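Long-range contacts in fatty acyl CoA synthetase FADD13 (FATTY-ACYL-CoA SYNTHETASE) (Mycobacterium tuberculosis, PDB 3R44), which belongs to the ANL family of AMP-binding enzymes and joins an AMP-binding region to a smaller C-terminal domain: residues A[439-444]-A[455-460]; A[433-438]-A[468-473]. All coordinates share one frame; numbering follows the deposited sequence.

Contact 1 (A[439-444]-A[455-460])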
ATOM      1  N   SER A 439     -13.410  27.327  11.925  1.00 27.17           N
ATOM      2  CA  SER A 439     -11.963  27.102  11.888  1.00 29.23           C
ATOM      3  C   SER A 439     -11.578  25.770  11.282  1.00 27.31           C
ATOM      4  O   SER A 439     -10.518  25.672  10.698  1.00 27.05           O
ATOM      5  CB  SER A 439     -11.298  27.230  13.266  1.00 30.15           C
ATOM      6  OG  SER A 439     -11.874  26.445  14.256  1.00 33.38           O
ATOM      7  N   GLU A 440     -12.395  24.745  11.484  1.00 25.01           N
ATOM      8  CA  GLU A 440     -12.110  23.431  10.949  1.00 24.28           C
ATOM      9  C   GLU A 440     -13.425  22.735  10.617  1.00 21.47           C
ATOM     10  O   GLU A 440     -14.461  22.991  11.251  1.00 20.17           O
ATOM     11  CB  GLU A 440     -11.345  22.524  11.942  1.00 24.78           C
ATOM     12  CG  GLU A 440      -9.979  22.979  12.488  1.00 32.56           C
ATOM     13  CD  GLU A 440      -9.641  22.220  13.777  1.00 36.90           C
ATOM     14  OE1 GLU A 440      -9.318  21.017  13.709  1.00 40.65           O
ATOM     15  OE2 GLU A 440      -9.724  22.826  14.856  1.00 42.11           O
ATOM     16  N   VAL A 441     -13.366  21.839   9.637  1.00 19.76           N
ATOM     17  CA  VAL A 441     -14.541  21.008   9.260  1.00 17.63           C
ATOM     18  C   VAL A 441     -14.103  19.647   8.759  1.00 17.17           C
ATOM     19  O   VAL A 441     -13.109  19.528   8.028  1.00 19.47           O
ATOM     20  CB  VAL A 441     -15.464  21.704   8.201  1.00 18.09           C
ATOM     21  CG1 VAL A 441     -14.719  22.008   6.953  1.00 19.90           C
ATOM     22  CG2 VAL A 441     -16.697  20.833   7.881  1.00 14.48           C
ATOM     23  N   ALA A 442     -14.801  18.611   9.178  1.00 14.94           N
ATOM     24  CA  ALA A 442     -14.606  17.272   8.623  1.00 15.85           C
ATOM     25  C   ALA A 442     -15.965  16.742   8.357  1.00 15.66           C
ATOM     26  O   ALA A 442     -16.823  16.834   9.231  1.00 17.03           O
ATOM     27  CB  ALA A 442     -13.929  16.390   9.626  1.00 17.08           C
ATOM     28  N   VAL A 443     -16.155  16.075   7.209  1.00 16.71           N
ATOM     29  CA  VAL A 443     -17.441  15.485   6.827  1.00 16.52           C
ATOM     30  C   VAL A 443     -17.298  13.964   6.774  1.00 16.71           C
ATOM     31  O   VAL A 443     -16.312  13.447   6.203  1.00 17.56           O
ATOM     32  CB  VAL A 443     -17.968  16.046   5.485  1.00 16.82           C
ATOM     33  CG1 VAL A 443     -19.198  15.229   4.942  1.00 18.10           C
ATOM     34  CG2 VAL A 443     -18.331  17.547   5.637  1.00 17.10           C
ATOM     35  N   ILE A 444     -18.242  13.290   7.415  1.00 17.23           N
ATOM     36  CA  ILE A 444     -18.386  11.829   7.382  1.00 17.91           C
ATOM     37  C   ILE A 444     -19.816  11.407   7.092  1.00 17.46           C
ATOM     38  O   ILE A 444     -20.782  12.142   7.337  1.00 18.19           O
ATOM     39  CB  ILE A 444     -17.982  11.152   8.715  1.00 19.22           C
ATOM     40  CG1 ILE A 444     -18.805  11.714   9.876  1.00 19.12           C
ATOM     41  CG2 ILE A 444     -16.478  11.303   8.938  1.00 21.23           C
ATOM     42  CD1 ILE A 444     -18.692  10.880  11.205  1.00 20.78           C
ATOM     43  N   ALA A 455     -24.582  12.777   4.933  1.00 21.16           N
ATOM     44  CA  ALA A 455     -23.379  13.536   5.154  1.00 19.23           C
ATOM     45  C   ALA A 455     -23.562  14.413   6.357  1.00 18.07           C
ATOM     46  O   ALA A 455     -24.490  15.202   6.411  1.00 19.64           O
ATOM     47  CB  ALA A 455     -23.079  14.404   3.948  1.00 20.50           C
ATOM     48  N   ALA A 456     -22.718  14.219   7.357  1.00 16.75           N
ATOM     49  CA  ALA A 456     -22.681  14.987   8.558  1.00 15.95           C
ATOM     50  C   ALA A 456     -21.411  15.840   8.547  1.00 15.20           C
ATOM     51  O   ALA A 456     -20.307  15.312   8.444  1.00 16.44           O
ATOM     52  CB  ALA A 456     -22.619  14.078   9.801  1.00 15.74           C
ATOM     53  N   ALA A 457     -21.564  17.137   8.668  1.00 14.15           N
ATOM     54  CA  ALA A 457     -20.410  18.048   8.847  1.00 13.70           C
ATOM     55  C   ALA A 457     -20.103  18.264  10.302  1.00 14.41           C
ATOM     56  O   ALA A 457     -20.929  18.800  11.044  1.00 15.85           O
ATOM     57  CB  ALA A 457     -20.735  19.397   8.145  1.00 14.82           C
ATOM     58  N   ILE A 458     -18.905  17.874  10.719  1.00 13.94           N
ATOM     59  CA  ILE A 458     -18.414  18.112  12.071  1.00 13.98           C
ATOM     60  C   ILE A 458     -17.575  19.403  12.026  1.00 14.47           C
ATOM     61  O   ILE A 458     -16.556  19.501  11.307  1.00 15.90           O
ATOM     62  CB  ILE A 458     -17.638  16.911  12.612  1.00 13.69           C
ATOM     63  CG1 ILE A 458     -18.539  15.644  12.599  1.00 19.25           C
ATOM     64  CG2 ILE A 458     -17.292  17.204  14.041  1.00 15.37           C
ATOM     65  CD1 ILE A 458     -18.440  14.872  11.450  1.00 24.28           C
ATOM     66  N   VAL A 459     -18.029  20.409  12.736  1.00 13.88           N
ATOM     67  CA  VAL A 459     -17.527  21.754  12.518  1.00 14.49           C
ATOM     68  C   VAL A 459     -16.979  22.277  13.819  1.00 15.55           C
ATOM     69  O   VAL A 459     -17.660  22.190  14.850  1.00 16.90           O
ATOM     70  CB  VAL A 459     -18.647  22.683  12.015  1.00 16.21           C
ATOM     71  CG1 VAL A 459     -18.094  24.095  11.956  1.00 14.63           C
ATOM     72  CG2 VAL A 459     -19.165  22.192  10.603  1.00 17.22           C
ATOM     73  N   VAL A 460     -15.780  22.832  13.791  1.00 16.83           N
ATOM     74  CA  VAL A 460     -15.244  23.598  14.903  1.00 17.29           C
ATOM     75  C   VAL A 460     -15.371  25.056  14.518  1.00 19.13           C
ATOM     76  O   VAL A 460     -14.851  25.499  13.467  1.00 19.46           O
ATOM     77  CB  VAL A 460     -13.757  23.208  15.208  1.00 16.64           C
ATOM     78  CG1 VAL A 460     -13.188  24.011  16.381  1.00 18.12           C
ATOM     79  CG2 VAL A 460     -13.610  21.711  15.387  1.00 17.31           C
TER
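Val460 O is gripped by three donors from the start of strand 438-448. Ser439 N lies 2.8 Å from Val460 O and Glu440 N lies 3.2 Å from it. Ser439 OG adds a third bond at 3.2 Å to Val460 O. The two amides come in not far from the carbonyl plane, while the hydroxyl stands above it, 74° out. With chi1 at 53°, OG sits between the backbone N and the carbonyl carbon of Ser439 and can turn back onto this oxygen. Beyond the bulge, paired backbone bonds link Ala442 with Ile458 and Ile444 with Ala456. The shortest of these four bonds run from Ile458 N to Ala442 O and from Ala456 N to Ile444 O, both 2.8 Å.

Glu440 and Val460 lie side by side, with OE2 of Glu440 4.0 Å from CG1 of Val460. OE1 of Glu440 is held by a salt bridge to Arg496. Farther along this face, Ile444 CG1 meets Ile458 CD1 at 3.5 Å as the two side chains cross obliquely. Chi2 of Ile458 is an unusual 92° and carries CD1 close to Ala442 O as well. Helix 504-511 covers Ala442, Ile444 and Ile458. On the opposite face, CG2 of Val441 touches CG2 of Val459 at 3.9 Å, and Val443 packs on Ala457 next to helix 425-432. The arrangement is an antiparallel beta hairpin with a classic beta bulge, Ser439 and Glu440 opposite Val460, where strand 438-448 begins, within the three-stranded mixed sheet of the C-terminal domain.

Contact 2 (A[433-438]-A[468-473])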
ATOM      1  N   ILE A 433     -15.412  25.349   5.092  1.00 26.37           N
ATOM      2  CA  ILE A 433     -14.196  25.979   5.646  1.00 28.72           C
ATOM      3  C   ILE A 433     -14.177  27.468   5.308  1.00 32.30           C
ATOM      4  O   ILE A 433     -13.583  28.257   6.040  1.00 35.15           O
ATOM      5  CB  ILE A 433     -12.881  25.280   5.178  1.00 29.47           C
ATOM      6  CG1 ILE A 433     -11.656  25.712   6.035  1.00 31.52           C
ATOM      7  CG2 ILE A 433     -12.623  25.557   3.698  1.00 30.79           C
ATOM      8  CD1 ILE A 433     -11.730  25.292   7.503  1.00 26.83           C
ATOM      9  N   GLY A 434     -14.858  27.850   4.227  1.00 34.01           N
ATOM     10  CA  GLY A 434     -15.035  29.256   3.861  1.00 36.90           C
ATOM     11  C   GLY A 434     -15.940  30.131   4.711  1.00 37.31           C
ATOM     12  O   GLY A 434     -15.808  31.374   4.680  1.00 38.86           O
ATOM     13  N   VAL A 435     -16.860  29.526   5.460  1.00 34.22           N
ATOM     14  CA  VAL A 435     -17.817  30.279   6.252  1.00 34.96           C
ATOM     15  C   VAL A 435     -17.042  31.063   7.336  1.00 35.31           C
ATOM     16  O   VAL A 435     -16.205  30.513   8.030  1.00 33.25           O
ATOM     17  CB  VAL A 435     -18.903  29.394   6.912  1.00 33.58           C
ATOM     18  CG1 VAL A 435     -19.767  30.219   7.907  1.00 34.24           C
ATOM     19  CG2 VAL A 435     -19.759  28.735   5.865  1.00 33.71           C
ATOM     20  N   PRO A 436     -17.293  32.373   7.441  1.00 37.43           N
ATOM     21  CA  PRO A 436     -16.639  33.156   8.488  1.00 38.32           C
ATOM     22  C   PRO A 436     -16.945  32.636   9.891  1.00 36.06           C
ATOM     23  O   PRO A 436     -18.102  32.400  10.209  1.00 36.19           O
ATOM     24  CB  PRO A 436     -17.210  34.566   8.285  1.00 41.27           C
ATOM     25  CG  PRO A 436     -17.621  34.603   6.812  1.00 43.34           C
ATOM     26  CD  PRO A 436     -18.093  33.189   6.521  1.00 40.26           C
ATOM     27  N   GLY A 437     -15.908  32.458  10.710  1.00 34.82           N
ATOM     28  CA  GLY A 437     -16.039  31.902  12.031  1.00 32.66           C
ATOM     29  C   GLY A 437     -15.857  30.400  12.153  1.00 29.37           C
ATOM     30  O   GLY A 437     -15.747  29.881  13.256  1.00 28.52           O
ATOM     31  N   VAL A 438     -15.861  29.684  11.037  1.00 28.60           N
ATOM     32  CA  VAL A 438     -15.501  28.273  11.023  1.00 27.07           C
ATOM     33  C   VAL A 438     -13.982  28.078  10.984  1.00 28.41           C
ATOM     34  O   VAL A 438     -13.334  28.561  10.065  1.00 29.84           O
ATOM     35  CB  VAL A 438     -16.094  27.564   9.792  1.00 26.72           C
ATOM     36  CG1 VAL A 438     -15.485  26.162   9.682  1.00 21.88           C
ATOM     37  CG2 VAL A 438     -17.654  27.512   9.898  1.00 25.61           C
ATOM     38  N   GLU A 468     -25.972  26.557  12.525  1.00 33.17           N
ATOM     39  CA  GLU A 468     -26.134  25.420  11.656  1.00 32.63           C
ATOM     40  C   GLU A 468     -26.896  25.899  10.424  1.00 34.29           C
ATOM     41  O   GLU A 468     -26.532  25.615   9.282  1.00 33.59           O
ATOM     42  CB  GLU A 468     -26.868  24.303  12.401  1.00 32.14           C
ATOM     43  N   GLN A 469     -27.929  26.711  10.637  1.00 36.57           N
ATOM     44  CA  GLN A 469     -28.755  27.132   9.500  1.00 38.95           C
ATOM     45  C   GLN A 469     -28.002  27.947   8.501  1.00 39.09           C
ATOM     46  O   GLN A 469     -28.261  27.893   7.288  1.00 38.97           O
ATOM     47  CB  GLN A 469     -29.959  27.950   9.961  1.00 41.58           C
ATOM     48  CG  GLN A 469     -31.085  27.043  10.338  1.00 44.34           C
ATOM     49  CD  GLN A 469     -31.824  26.510   9.112  1.00 46.33           C
ATOM     50  OE1 GLN A 469     -32.308  25.384   9.120  1.00 45.90           O
ATOM     51  NE2 GLN A 469     -31.908  27.320   8.061  1.00 47.37           N
ATOM     52  N   GLN A 470     -27.106  28.754   9.039  1.00 38.89           N
ATOM     53  CA  GLN A 470     -26.311  29.631   8.221  1.00 40.08           C
ATOM     54  C   GLN A 470     -25.337  28.829   7.363  1.00 37.82           C
ATOM     55  O   GLN A 470     -25.163  29.122   6.180  1.00 39.38           O
ATOM     56  CB  GLN A 470     -25.568  30.604   9.120  1.00 41.23           C
ATOM     57  CG  GLN A 470     -24.207  30.988   8.615  1.00 45.01           C
ATOM     58  CD  GLN A 470     -23.554  32.023   9.493  1.00 51.11           C
ATOM     59  OE1 GLN A 470     -24.074  32.373  10.569  1.00 55.43           O
ATOM     60  NE2 GLN A 470     -22.410  32.542   9.043  1.00 53.44           N
ATOM     61  N   ILE A 471     -24.692  27.814   7.949  1.00 33.49           N
ATOM     62  CA  ILE A 471     -23.812  26.953   7.170  1.00 31.11           C
ATOM     63  C   ILE A 471     -24.646  26.278   6.085  1.00 31.86           C
ATOM     64  O   ILE A 471     -24.235  26.242   4.932  1.00 32.58           O
ATOM     65  CB  ILE A 471     -23.069  25.887   8.082  1.00 29.02           C
ATOM     66  CG1 ILE A 471     -21.935  26.543   8.829  1.00 27.20           C
ATOM     67  CG2 ILE A 471     -22.474  24.744   7.287  1.00 27.00           C
ATOM     68  CD1 ILE A 471     -21.465  25.725  10.050  1.00 24.51           C
ATOM     69  N   VAL A 472     -25.822  25.763   6.405  1.00 32.74           N
ATOM     70  CA  VAL A 472     -26.502  24.946   5.392  1.00 34.69           C
ATOM     71  C   VAL A 472     -27.056  25.830   4.293  1.00 37.77           C
ATOM     72  O   VAL A 472     -26.867  25.564   3.102  1.00 37.64           O
ATOM     73  CB  VAL A 472     -27.603  24.093   5.955  1.00 34.39           C
ATOM     74  CG1 VAL A 472     -28.325  23.341   4.814  1.00 36.81           C
ATOM     75  CG2 VAL A 472     -27.029  23.128   6.973  1.00 33.74           C
ATOM     76  N   GLU A 473     -27.695  26.924   4.681  1.00 40.58           N
ATOM     77  CA  GLU A 473     -28.142  27.867   3.662  1.00 43.50           C
ATOM     78  C   GLU A 473     -26.939  28.418   2.879  1.00 43.61           C
ATOM     79  O   GLU A 473     -27.026  28.548   1.673  1.00 44.56           O
ATOM     80  CB  GLU A 473     -29.066  28.935   4.240  1.00 45.82           C
ATOM     81  CG  GLU A 473     -30.476  28.364   4.503  1.00 47.82           C
ATOM     82  CD  GLU A 473     -31.476  29.425   4.924  1.00 51.39           C
ATOM     83  OE1 GLU A 473     -32.333  29.121   5.783  1.00 52.44           O
ATOM     84  OE2 GLU A 473     -31.394  30.563   4.410  1.00 56.44           O
TER
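Val435 and Gln470 meet with their side chains at an oblique angle. The touching atoms are CG1 of Val435 and the amide nitrogen NE2 of Gln470, 3.7 Å apart. The Gln470 chain is extended beyond CG, which carries its amide out from helix 468-478 to the loop. This is a van der Waals contact, and no hydrogen bond crosses between 433-438 and 468-473.

The two methyls of Val435 serve different neighbours. CG1 is anti to the backbone N (chi1 172°) and meets Gln470. CG2 lies beside the backbone N and comes to 4.3 Å from CG1 of Ile471. CD1 of Ile471 reaches on to CG2 of Val438, 4.2 Å away. Ile471 thus rests against both valines of the loop, and it also packs on Phe490 of strand 487-490.

A type II beta turn brings the two valines to the same helix. Val438 N donates to Val435 O at 3.1 Å and closes it. Gly437 has a positive phi of 92°, as suits the third position of such a turn. Its backbone is also hydrogen-bonded to Asp462, just after strand 454-461. On the helix side, Gln470 N is hydrogen-bonded to Ser467 OG. The contact is small and mostly apolar. It sets the type II turn before the hairpin against the first turn of helix 468-478, the helix of the beta-alpha-beta crossover between parallel neighbouring strands 454-461 and 487-490 in the C-terminal domain.

How the contacts relate
The two contacts are neighbours in the C-terminal domain, with centres about 11 Å apart. Both strand segments of contact 1 fall between the two segments of contact 2 along the chain. The chain runs through 433-438, the hairpin segments 439-444 and 455-460, and then helix segment 468-473. The turn of contact 2 leads directly into strand 438-448, and helix 468-478 follows strand 454-461. The two contacts also touch, since Ile433 CD1 lies 3.4 Å from Ser439 O and Val438 CG1 packs near Val460 O. Contact 1 forms the hairpin of the sheet, and contact 2 brings the turn before that hairpin against the helix after it.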